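Local coordinates for protein phosphoribosylglycinamide synthetase (Anaerococcus prevotii, PDB 4DIM) that probably binds ATP and a metal ion and acts as a ligase of the ATP-grasp superfamily, at residues K334-N345 / V393-K403; D349-K358 / N371-E381. All coordinates share one frame; numbering follows the deposited sequence.

Contact 1. Residues K334-N345 / V393-K403; sequences KSGILKEILNSN and VIINNINIILK
An antiparallel pair with a classic beta bulge joins strand 336-343 to the C-terminal strand 398-402, at one side of a small sheet on the protein surface. Lys339 and Glu340 both face Ile401: Lys339 N donates to Ile401 O (2.8 Å), and Ile401 N donates back to Glu340 O. Beyond the bulge, Leu342 and Asn399 form a hydrogen-bonded pair, linked in both directions through their backbone N and O atoms. On the face of Leu342 and Ile401, the CD1 methyls of these two residues meet at 3.9 Å, while the Lys339 chain runs alongside Ile401, its CE against CG2. Ile341, Asn343 and Ile398 share the other face, where Ile341 packs on Phe356 and Asn343 on Ile354 of strand 351-356; the CG2 branches of Ile341 and Ile398 touch, each anti to its own backbone N.

At the end of strand 336-343, Asn343 OD1 accepts from Asn345 N, an Asx turn, with the donor above the carbonyl plane. The Asn345 amide reaches the C-terminal part of helix 384-395, where ND2 bonds to Ile394 O at 3.1 Å and 170°. An alanine here would remove this amide and is likely to leave Ile394 O with one donor fewer, and the turn after the strand less firmly held to the helix. Asn345 ND2 and Asn397 N grip Ile394 O from opposite faces of its carbonyl plane.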
loop_
_atom_site.group_PDB
_atom_site.type_symbol
_atom_site.label_atom_id
_atom_site.label_comp_id
_atom_site.label_asym_id
_atom_site.label_seq_id
_atom_site.Cartn_x
_atom_site.Cartn_y
_atom_site.Cartn_z
ATOM N N LYS A 334 -8.964 -8.113 -25.419
ATOM C CA LYS A 334 -9.901 -7.256 -26.157
ATOM C C LYS A 334 -9.692 -5.763 -25.847
ATOM O O LYS A 334 -9.393 -5.378 -24.712
ATOM C CB LYS A 334 -11.376 -7.642 -25.881
ATOM C CG LYS A 334 -12.257 -7.425 -27.101
ATOM C CD LYS A 334 -13.653 -8.014 -26.959
ATOM C CE LYS A 334 -14.393 -7.934 -28.285
ATOM N NZ LYS A 334 -15.716 -8.611 -28.241
ATOM N N SER A 335 -9.833 -4.930 -26.885
ATOM C CA SER A 335 -9.710 -3.478 -26.771
ATOM C C SER A 335 -10.846 -2.834 -27.539
ATOM O O SER A 335 -11.315 -3.399 -28.529
ATOM C CB SER A 335 -8.356 -3.000 -27.301
ATOM O OG SER A 335 -7.287 -3.327 -26.429
ATOM N N GLY A 336 -11.297 -1.682 -27.083
ATOM C CA GLY A 336 -12.373 -0.996 -27.767
ATOM C C GLY A 336 -12.983 0.120 -26.969
ATOM O O GLY A 336 -12.490 0.468 -25.896
ATOM N N ILE A 337 -14.052 0.702 -27.522
ATOM C CA ILE A 337 -14.776 1.806 -26.902
ATOM C C ILE A 337 -16.030 1.187 -26.288
ATOM O O ILE A 337 -16.772 0.482 -26.974
ATOM C CB ILE A 337 -15.071 2.968 -27.910
ATOM C CG1 ILE A 337 -13.800 3.385 -28.718
ATOM C CG2 ILE A 337 -15.636 4.181 -27.173
ATOM C CD1 ILE A 337 -13.922 3.187 -30.285
ATOM N N LEU A 338 -16.244 1.440 -24.988
ATOM C CA LEU A 338 -17.344 0.853 -24.225
ATOM C C LEU A 338 -18.713 1.406 -24.593
ATOM O O LEU A 338 -18.852 2.604 -24.813
ATOM C CB LEU A 338 -17.098 1.101 -22.722
ATOM C CG LEU A 338 -18.068 0.438 -21.728
ATOM C CD1 LEU A 338 -17.916 -1.055 -21.743
ATOM C CD2 LEU A 338 -17.825 0.932 -20.325
ATOM N N LYS A 339 -19.727 0.506 -24.610
ATOM C CA LYS A 339 -21.146 0.815 -24.812
ATOM C C LYS A 339 -21.809 0.735 -23.440
ATOM O O LYS A 339 -22.342 1.727 -22.944
ATOM C CB LYS A 339 -21.785 -0.168 -25.821
ATOM C CG LYS A 339 -23.299 -0.011 -26.021
ATOM C CD LYS A 339 -23.837 -1.018 -27.052
ATOM C CE LYS A 339 -24.984 -1.871 -26.544
ATOM N NZ LYS A 339 -25.355 -2.951 -27.512
ATOM N N GLU A 340 -21.723 -0.447 -22.804
ATOM C CA GLU A 340 -22.282 -0.678 -21.465
ATOM C C GLU A 340 -21.737 -1.957 -20.815
ATOM O O GLU A 340 -21.373 -2.899 -21.519
ATOM C CB GLU A 340 -23.830 -0.764 -21.507
ATOM C CG GLU A 340 -24.387 -1.898 -22.365
ATOM C CD GLU A 340 -25.901 -1.988 -22.379
ATOM O OE1 GLU A 340 -26.528 -1.687 -21.334
ATOM O OE2 GLU A 340 -26.455 -2.435 -23.410
ATOM N N ILE A 341 -21.768 -2.000 -19.466
ATOM C CA ILE A 341 -21.364 -3.158 -18.673
ATOM C C ILE A 341 -22.623 -3.782 -18.091
ATOM O O ILE A 341 -23.302 -3.136 -17.290
ATOM C CB ILE A 341 -20.352 -2.800 -17.578
ATOM C CG1 ILE A 341 -19.131 -2.105 -18.202
ATOM C CG2 ILE A 341 -19.941 -4.067 -16.838
ATOM C CD1 ILE A 341 -18.227 -1.337 -17.265
ATOM N N LEU A 342 -22.921 -5.040 -18.470
ATOM C CA LEU A 342 -24.100 -5.754 -17.997
ATOM C C LEU A 342 -23.797 -6.582 -16.736
ATOM O O LEU A 342 -23.027 -7.535 -16.808
ATOM C CB LEU A 342 -24.622 -6.676 -19.100
ATOM C CG LEU A 342 -24.723 -6.073 -20.508
ATOM C CD1 LEU A 342 -25.205 -7.115 -21.502
ATOM C CD2 LEU A 342 -25.637 -4.863 -20.520
ATOM N N ASN A 343 -24.407 -6.224 -15.595
ATOM C CA ASN A 343 -24.270 -6.954 -14.338
ATOM C C ASN A 343 -25.587 -7.649 -14.033
ATOM O O ASN A 343 -26.504 -7.021 -13.495
ATOM C CB ASN A 343 -23.865 -6.017 -13.183
ATOM C CG ASN A 343 -23.715 -6.718 -11.856
ATOM O OD1 ASN A 343 -23.731 -7.940 -11.763
ATOM N ND2 ASN A 343 -23.587 -5.965 -10.791
ATOM N N SER A 344 -25.664 -8.960 -14.323
ATOM C CA SER A 344 -26.879 -9.738 -14.099
ATOM C C SER A 344 -26.901 -10.404 -12.705
ATOM O O SER A 344 -27.746 -11.266 -12.465
ATOM C CB SER A 344 -27.049 -10.783 -15.207
ATOM O OG SER A 344 -26.043 -11.780 -15.257
ATOM N N ASN A 345 -26.035 -9.966 -11.771
ATOM C CA ASN A 345 -25.960 -10.554 -10.424
ATOM C C ASN A 345 -27.014 -10.028 -9.489
ATOM O O ASN A 345 -27.295 -8.833 -9.479
ATOM C CB ASN A 345 -24.598 -10.286 -9.782
ATOM C CG ASN A 345 -23.508 -10.991 -10.509
ATOM O OD1 ASN A 345 -23.551 -12.208 -10.610
ATOM N ND2 ASN A 345 -22.543 -10.267 -11.052
ATOM N N VAL A 393 -18.732 -16.738 -9.887
ATOM C CA VAL A 393 -20.119 -16.620 -10.312
ATOM C C VAL A 393 -20.415 -15.163 -10.709
ATOM O O VAL A 393 -21.172 -14.946 -11.655
ATOM C CB VAL A 393 -21.087 -17.116 -9.205
ATOM C CG1 VAL A 393 -22.542 -16.804 -9.564
ATOM C CG2 VAL A 393 -20.909 -18.605 -8.948
ATOM N N ILE A 394 -19.840 -14.180 -9.971
ATOM C CA ILE A 394 -20.038 -12.734 -10.182
ATOM C C ILE A 394 -19.501 -12.347 -11.569
ATOM O O ILE A 394 -20.283 -11.969 -12.434
ATOM C CB ILE A 394 -19.382 -11.901 -9.016
ATOM C CG1 ILE A 394 -20.132 -12.161 -7.683
ATOM C CG2 ILE A 394 -19.364 -10.370 -9.298
ATOM C CD1 ILE A 394 -19.394 -11.605 -6.399
ATOM N N ILE A 395 -18.199 -12.520 -11.784
ATOM C CA ILE A 395 -17.496 -12.228 -13.048
ATOM C C ILE A 395 -18.151 -12.858 -14.272
ATOM O O ILE A 395 -18.138 -12.259 -15.356
ATOM C CB ILE A 395 -16.033 -12.749 -12.933
ATOM C CG1 ILE A 395 -15.207 -11.841 -12.047
ATOM C CG2 ILE A 395 -15.357 -12.933 -14.299
ATOM C CD1 ILE A 395 -14.779 -10.497 -12.704
ATOM N N ASN A 396 -18.607 -14.109 -14.128
ATOM C CA ASN A 396 -19.259 -14.841 -15.226
ATOM C C ASN A 396 -20.630 -14.223 -15.564
ATOM O O ASN A 396 -21.176 -14.536 -16.613
ATOM C CB ASN A 396 -19.412 -16.340 -14.905
ATOM C CG ASN A 396 -18.155 -17.150 -14.884
ATOM O OD1 ASN A 396 -17.043 -16.641 -15.022
ATOM N ND2 ASN A 396 -18.314 -18.462 -14.775
ATOM N N ASN A 397 -21.174 -13.352 -14.681
ATOM C CA ASN A 397 -22.417 -12.595 -14.854
ATOM C C ASN A 397 -22.129 -11.098 -15.047
ATOM O O ASN A 397 -23.024 -10.280 -14.836
ATOM C CB ASN A 397 -23.346 -12.827 -13.654
ATOM C CG ASN A 397 -24.059 -14.162 -13.701
ATOM O OD1 ASN A 397 -25.016 -14.348 -14.472
ATOM N ND2 ASN A 397 -23.582 -15.145 -12.929
ATOM N N ILE A 398 -20.897 -10.749 -15.511
ATOM C CA ILE A 398 -20.461 -9.378 -15.849
ATOM C C ILE A 398 -20.139 -9.384 -17.342
ATOM O O ILE A 398 -19.187 -10.053 -17.722
ATOM C CB ILE A 398 -19.217 -8.853 -15.021
ATOM C CG1 ILE A 398 -19.464 -8.739 -13.482
ATOM C CG2 ILE A 398 -18.677 -7.499 -15.613
ATOM C CD1 ILE A 398 -20.646 -8.215 -13.105
ATOM N N ASN A 399 -20.884 -8.638 -18.180
ATOM C CA ASN A 399 -20.632 -8.583 -19.632
ATOM C C ASN A 399 -20.226 -7.173 -20.065
ATOM O O ASN A 399 -20.985 -6.220 -19.880
ATOM C CB ASN A 399 -21.869 -9.041 -20.415
ATOM C CG ASN A 399 -21.611 -9.452 -21.854
ATOM O OD1 ASN A 399 -20.486 -9.363 -22.381
ATOM N ND2 ASN A 399 -22.667 -9.900 -22.540
ATOM N N ILE A 400 -19.034 -7.045 -20.647
ATOM C CA ILE A 400 -18.548 -5.770 -21.159
ATOM C C ILE A 400 -18.815 -5.731 -22.666
ATOM O O ILE A 400 -18.258 -6.539 -23.408
ATOM C CB ILE A 400 -17.063 -5.575 -20.825
ATOM C CG1 ILE A 400 -16.807 -5.716 -19.290
ATOM C CG2 ILE A 400 -16.621 -4.206 -21.308
ATOM C CD1 ILE A 400 -15.390 -6.022 -18.927
ATOM N N ILE A 401 -19.668 -4.785 -23.103
ATOM C CA ILE A 401 -20.083 -4.611 -24.489
ATOM C C ILE A 401 -19.305 -3.440 -25.158
ATOM O O ILE A 401 -19.399 -2.297 -24.704
ATOM C CB ILE A 401 -21.611 -4.353 -24.526
ATOM C CG1 ILE A 401 -22.397 -5.356 -23.645
ATOM C CG2 ILE A 401 -22.131 -4.349 -25.963
ATOM C CD1 ILE A 401 -22.162 -6.800 -23.924
ATOM N N LEU A 402 -18.613 -3.725 -26.285
ATOM C CA LEU A 402 -17.816 -2.748 -27.037
ATOM C C LEU A 402 -18.568 -2.308 -28.297
ATOM O O LEU A 402 -18.745 -3.134 -29.189
ATOM C CB LEU A 402 -16.450 -3.371 -27.432
ATOM C CG LEU A 402 -15.265 -3.225 -26.463
ATOM C CD1 LEU A 402 -15.635 -3.563 -25.039
ATOM C CD2 LEU A 402 -14.125 -4.133 -26.878
ATOM N N LYS A 403 -19.012 -1.030 -28.386
ATOM C CA LYS A 403 -19.713 -0.534 -29.578
ATOM C C LYS A 403 -19.830 1.009 -29.596
ATOM O O LYS A 403 -19.766 1.679 -28.563
ATOM C CB LYS A 403 -21.121 -1.174 -29.703
ATOM C CG LYS A 403 -21.575 -1.358 -31.151
ATOM C CD LYS A 403 -22.760 -2.291 -31.252
ATOM C CE LYS A 403 -23.331 -2.309 -32.645
ATOM N NZ LYS A 403 -24.415 -3.310 -32.783
#

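Contact 2. Residues D349-K358 / N371-E381; sequences DDIVEITFFK and NDCIGQIIVKE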
loop_
_atom_site.group_PDB
_atom_site.type_symbol
_atom_site.label_atom_id
_atom_site.label_comp_id
_atom_site.label_asym_id
_atom_site.label_seq_id
_atom_site.Cartn_x
_atom_site.Cartn_y
_atom_site.Cartn_z
ATOM N N ASP A 349 -25.712 -9.794 0.569
ATOM C CA ASP A 349 -24.960 -9.180 1.669
ATOM C C ASP A 349 -23.501 -9.675 1.742
ATOM O O ASP A 349 -22.686 -9.005 2.377
ATOM C CB ASP A 349 -25.661 -9.424 3.013
ATOM C CG ASP A 349 -26.998 -8.714 3.139
ATOM O OD1 ASP A 349 -27.487 -8.163 2.108
ATOM O OD2 ASP A 349 -27.563 -8.710 4.260
ATOM N N ASP A 350 -23.176 -10.829 1.107
ATOM C CA ASP A 350 -21.805 -11.349 1.012
ATOM C C ASP A 350 -21.036 -10.641 -0.123
ATOM O O ASP A 350 -19.823 -10.756 -0.180
ATOM C CB ASP A 350 -21.777 -12.887 0.835
ATOM C CG ASP A 350 -22.004 -13.670 2.125
ATOM O OD1 ASP A 350 -22.140 -13.028 3.206
ATOM O OD2 ASP A 350 -22.053 -14.924 2.057
ATOM N N ILE A 351 -21.729 -9.896 -0.994
ATOM C CA ILE A 351 -21.104 -9.054 -2.012
ATOM C C ILE A 351 -21.030 -7.695 -1.358
ATOM O O ILE A 351 -22.054 -7.040 -1.135
ATOM C CB ILE A 351 -21.844 -9.018 -3.377
ATOM C CG1 ILE A 351 -22.071 -10.436 -3.934
ATOM C CG2 ILE A 351 -21.039 -8.184 -4.376
ATOM C CD1 ILE A 351 -22.901 -10.492 -5.140
ATOM N N VAL A 352 -19.827 -7.334 -0.949
ATOM C CA VAL A 352 -19.550 -6.077 -0.286
ATOM C C VAL A 352 -19.561 -4.954 -1.311
ATOM O O VAL A 352 -20.075 -3.874 -1.040
ATOM C CB VAL A 352 -18.193 -6.177 0.432
ATOM C CG1 VAL A 352 -17.743 -4.822 0.950
ATOM C CG2 VAL A 352 -18.249 -7.224 1.549
ATOM N N GLU A 353 -18.951 -5.190 -2.466
ATOM C CA GLU A 353 -18.843 -4.168 -3.486
ATOM C C GLU A 353 -18.712 -4.747 -4.880
ATOM O O GLU A 353 -18.068 -5.777 -5.057
ATOM C CB GLU A 353 -17.614 -3.303 -3.197
ATOM C CG GLU A 353 -17.654 -1.951 -3.859
ATOM C CD GLU A 353 -16.339 -1.209 -3.816
ATOM O OE1 GLU A 353 -15.828 -0.933 -2.704
ATOM O OE2 GLU A 353 -15.814 -0.906 -4.910
ATOM N N ILE A 354 -19.386 -4.098 -5.843
ATOM C CA ILE A 354 -19.283 -4.321 -7.286
ATOM C C ILE A 354 -19.330 -2.950 -7.877
ATOM O O ILE A 354 -20.413 -2.371 -7.956
ATOM C CB ILE A 354 -20.316 -5.268 -7.970
ATOM C CG1 ILE A 354 -20.096 -6.737 -7.572
ATOM C CG2 ILE A 354 -20.193 -5.131 -9.506
ATOM C CD1 ILE A 354 -21.247 -7.687 -7.995
ATOM N N THR A 355 -18.179 -2.389 -8.234
ATOM C CA THR A 355 -18.173 -1.063 -8.838
ATOM C C THR A 355 -17.432 -1.095 -10.139
ATOM O O THR A 355 -16.414 -1.780 -10.264
ATOM C CB THR A 355 -17.564 -0.014 -7.885
ATOM O OG1 THR A 355 -16.233 -0.385 -7.546
ATOM C CG2 THR A 355 -18.412 0.195 -6.628
ATOM N N PHE A 356 -17.927 -0.305 -11.091
ATOM C CA PHE A 356 -17.306 -0.134 -12.392
ATOM C C PHE A 356 -16.717 1.270 -12.473
ATOM O O PHE A 356 -17.293 2.233 -11.954
ATOM C CB PHE A 356 -18.309 -0.398 -13.515
ATOM C CG PHE A 356 -18.855 -1.804 -13.431
ATOM C CD1 PHE A 356 -18.032 -2.901 -13.673
ATOM C CD2 PHE A 356 -20.139 -2.040 -12.954
ATOM C CE1 PHE A 356 -18.507 -4.198 -13.482
ATOM C CE2 PHE A 356 -20.598 -3.333 -12.745
ATOM C CZ PHE A 356 -19.789 -4.402 -13.037
ATOM N N PHE A 357 -15.519 1.349 -13.066
ATOM C CA PHE A 357 -14.771 2.584 -13.286
ATOM C C PHE A 357 -14.988 3.156 -14.696
ATOM O O PHE A 357 -14.814 4.355 -14.861
ATOM C CB PHE A 357 -13.265 2.335 -13.087
ATOM C CG PHE A 357 -12.868 1.613 -11.816
ATOM C CD1 PHE A 357 -13.474 1.916 -10.606
ATOM C CD2 PHE A 357 -11.812 0.710 -11.816
ATOM C CE1 PHE A 357 -13.091 1.269 -9.449
ATOM C CE2 PHE A 357 -11.431 0.069 -10.663
ATOM C CZ PHE A 357 -12.093 0.325 -9.493
ATOM N N LYS A 358 -15.319 2.323 -15.708
ATOM C CA LYS A 358 -15.514 2.809 -17.079
ATOM C C LYS A 358 -17.017 3.029 -17.383
ATOM O O LYS A 358 -17.893 2.471 -16.713
ATOM C CB LYS A 358 -14.855 1.848 -18.093
ATOM C CG LYS A 358 -13.372 1.534 -17.790
ATOM C CD LYS A 358 -12.464 2.777 -17.859
ATOM C CE LYS A 358 -10.999 2.521 -17.575
ATOM N NZ LYS A 358 -10.325 1.736 -18.645
ATOM N N ASN A 371 -4.306 1.450 -14.163
ATOM C CA ASN A 371 -5.305 2.427 -14.613
ATOM C C ASN A 371 -6.200 1.839 -15.699
ATOM O O ASN A 371 -7.221 2.452 -16.034
ATOM C CB ASN A 371 -4.638 3.721 -15.092
ATOM C CG ASN A 371 -3.748 4.333 -14.022
ATOM O OD1 ASN A 371 -4.231 4.953 -13.061
ATOM N ND2 ASN A 371 -2.438 4.084 -14.100
ATOM N N ASP A 372 -5.843 0.638 -16.221
ATOM C CA ASP A 372 -6.639 -0.099 -17.200
ATOM C C ASP A 372 -7.721 -1.002 -16.517
ATOM O O ASP A 372 -8.373 -1.778 -17.224
ATOM C CB ASP A 372 -5.727 -0.966 -18.100
ATOM C CG ASP A 372 -4.662 -0.200 -18.839
ATOM O OD1 ASP A 372 -4.996 0.835 -19.456
ATOM O OD2 ASP A 372 -3.493 -0.642 -18.815
ATOM N N CYS A 373 -7.921 -0.910 -15.165
ATOM C CA CYS A 373 -8.945 -1.699 -14.465
ATOM C C CYS A 373 -10.318 -1.197 -14.888
ATOM O O CYS A 373 -10.528 0.023 -14.966
ATOM C CB CYS A 373 -8.788 -1.613 -12.943
ATOM S SG CYS A 373 -7.310 -2.435 -12.266
ATOM N N ILE A 374 -11.243 -2.138 -15.163
ATOM C CA ILE A 374 -12.640 -1.851 -15.532
ATOM C C ILE A 374 -13.476 -1.619 -14.259
ATOM O O ILE A 374 -14.436 -0.846 -14.271
ATOM C CB ILE A 374 -13.217 -2.990 -16.407
ATOM C CG1 ILE A 374 -12.519 -2.993 -17.791
ATOM C CG2 ILE A 374 -14.752 -2.906 -16.544
ATOM C CD1 ILE A 374 -11.314 -3.929 -17.893
ATOM N N GLY A 375 -13.102 -2.273 -13.178
ATOM C CA GLY A 375 -13.813 -2.137 -11.918
ATOM C C GLY A 375 -13.189 -2.984 -10.846
ATOM O O GLY A 375 -12.031 -3.397 -10.968
ATOM N N GLN A 376 -13.974 -3.269 -9.810
ATOM C CA GLN A 376 -13.533 -4.113 -8.708
ATOM C C GLN A 376 -14.700 -4.754 -8.010
ATOM O O GLN A 376 -15.801 -4.192 -7.971
ATOM C CB GLN A 376 -12.701 -3.331 -7.691
ATOM C CG GLN A 376 -13.498 -2.298 -6.895
ATOM C CD GLN A 376 -12.607 -1.356 -6.156
ATOM O OE1 GLN A 376 -11.434 -1.179 -6.461
ATOM N NE2 GLN A 376 -13.160 -0.661 -5.227
ATOM N N ILE A 377 -14.426 -5.931 -7.442
ATOM C CA ILE A 377 -15.361 -6.784 -6.731
ATOM C C ILE A 377 -14.801 -7.092 -5.362
ATOM O O ILE A 377 -13.651 -7.506 -5.257
ATOM C CB ILE A 377 -15.594 -8.121 -7.500
ATOM C CG1 ILE A 377 -16.158 -7.877 -8.932
ATOM C CG2 ILE A 377 -16.512 -9.067 -6.693
ATOM C CD1 ILE A 377 -16.000 -9.050 -9.825
ATOM N N ILE A 378 -15.649 -6.990 -4.330
ATOM C CA ILE A 378 -15.288 -7.378 -2.987
ATOM C C ILE A 378 -16.376 -8.302 -2.439
ATOM O O ILE A 378 -17.555 -7.966 -2.441
ATOM C CB ILE A 378 -15.012 -6.215 -2.018
ATOM C CG1 ILE A 378 -14.172 -5.143 -2.659
ATOM C CG2 ILE A 378 -14.324 -6.775 -0.739
ATOM C CD1 ILE A 378 -14.079 -3.953 -1.868
ATOM N N VAL A 379 -15.938 -9.458 -1.941
ATOM C CA VAL A 379 -16.794 -10.453 -1.306
ATOM C C VAL A 379 -16.195 -10.837 0.052
ATOM O O VAL A 379 -15.002 -10.606 0.298
ATOM C CB VAL A 379 -17.034 -11.677 -2.173
ATOM C CG1 VAL A 379 -17.622 -11.261 -3.521
ATOM C CG2 VAL A 379 -15.759 -12.491 -2.359
ATOM N N LYS A 380 -17.084 -11.340 0.939
ATOM C CA LYS A 380 -16.804 -11.850 2.280
ATOM C C LYS A 380 -17.570 -13.171 2.440
ATOM O O LYS A 380 -18.649 -13.296 1.866
ATOM C CB LYS A 380 -17.196 -10.820 3.386
ATOM C CG LYS A 380 -18.683 -10.460 3.473
ATOM C CD LYS A 380 -18.928 -9.519 4.643
ATOM C CE LYS A 380 -20.310 -8.929 4.758
ATOM N NZ LYS A 380 -21.394 -9.958 4.828
ATOM N N GLU A 381 -17.049 -14.136 3.219
ATOM C CA GLU A 381 -17.688 -15.458 3.417
ATOM C C GLU A 381 -16.912 -16.224 4.545
ATOM O O GLU A 381 -15.931 -15.689 5.025
ATOM C CB GLU A 381 -17.690 -16.207 2.062
ATOM C CG GLU A 381 -18.458 -17.511 1.975
ATOM C CD GLU A 381 -19.850 -17.701 2.536
ATOM O OE1 GLU A 381 -20.807 -17.739 1.727
ATOM O OE2 GLU A 381 -19.941 -18.074 3.730
#
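Strands 351-356 and 375-381 pair antiparallel at the border of a large sheet, and the Lys380 side chain reaches from the second to the residues just before the first. CG sits between the backbone N and carbonyl carbon (chi1 63°), an orientation that sends the chain across to 349-358. Lys380 CB lies 4.2 Å from Val352 CG2; CG and CD pass the same methyl, the Lys380 chain running at about a right angle to the Val352 side chain. CE comes beside Asp349 O, and the bend at chi4 brings NZ 2.9 Å from the same oxygen, above its carbonyl plane. NZ also forms a salt bridge with Asp350 OD1 at 3.6 Å.

Next along the strand is a classic bulge: Val352 N and Glu353 N both donate to Ile378 O. The following hydrogen-bonded pair, Thr355 with Gln376, carries a side-chain network. Gln376 NE2 donates to Glu353 OE2 (2.7 Å, 167°), approaching on the syn side and slightly out of the carboxylate plane, while Thr355 OG1 uses the anti lone pair of that oxygen. Beyond it, Gly375 CA lies over one face of the Phe357 ring, 3.6 Å from its centroid in a CH-pi contact, and Gln376 OE1 comes to the ring edge; Arg17 makes a cation-pi contact with the same ring.

Two donors on OE2 should fix the rotation of the Glu353 carboxylate. Back at the Lys380 end, the Asp350 and Glu381 carboxylates come close (OD2 to OE1), a like-charge encounter that the Lys380 ammonium and a weak, long pairing of both with Lys390 would probably temper.

How the contacts relate
Following the chain from the N terminus, most of the fold is complete before strand 336-343 opens contact 1; strand 351-356 comes next, strand 375-381 returns to close the short loop of contact 2, and helix 384-395 leads to strand 398-402, which closes the longer loop. Contact 2 is therefore nested inside contact 1, their centres about 13 Å apart. In contact 2, strand 375-381 lies beside strand 323-329 of the large antiparallel sheet and strand 351-356 forms its edge within this chain; contact 1 builds the small sheet with strand 363-364. Helix 384-395 joins the two: Ile394 CD1 packs on Val379 CG1 (3.4 Å), and Ile395 CD1 on Ile377 CD1, tying the C-terminal end to the large sheet.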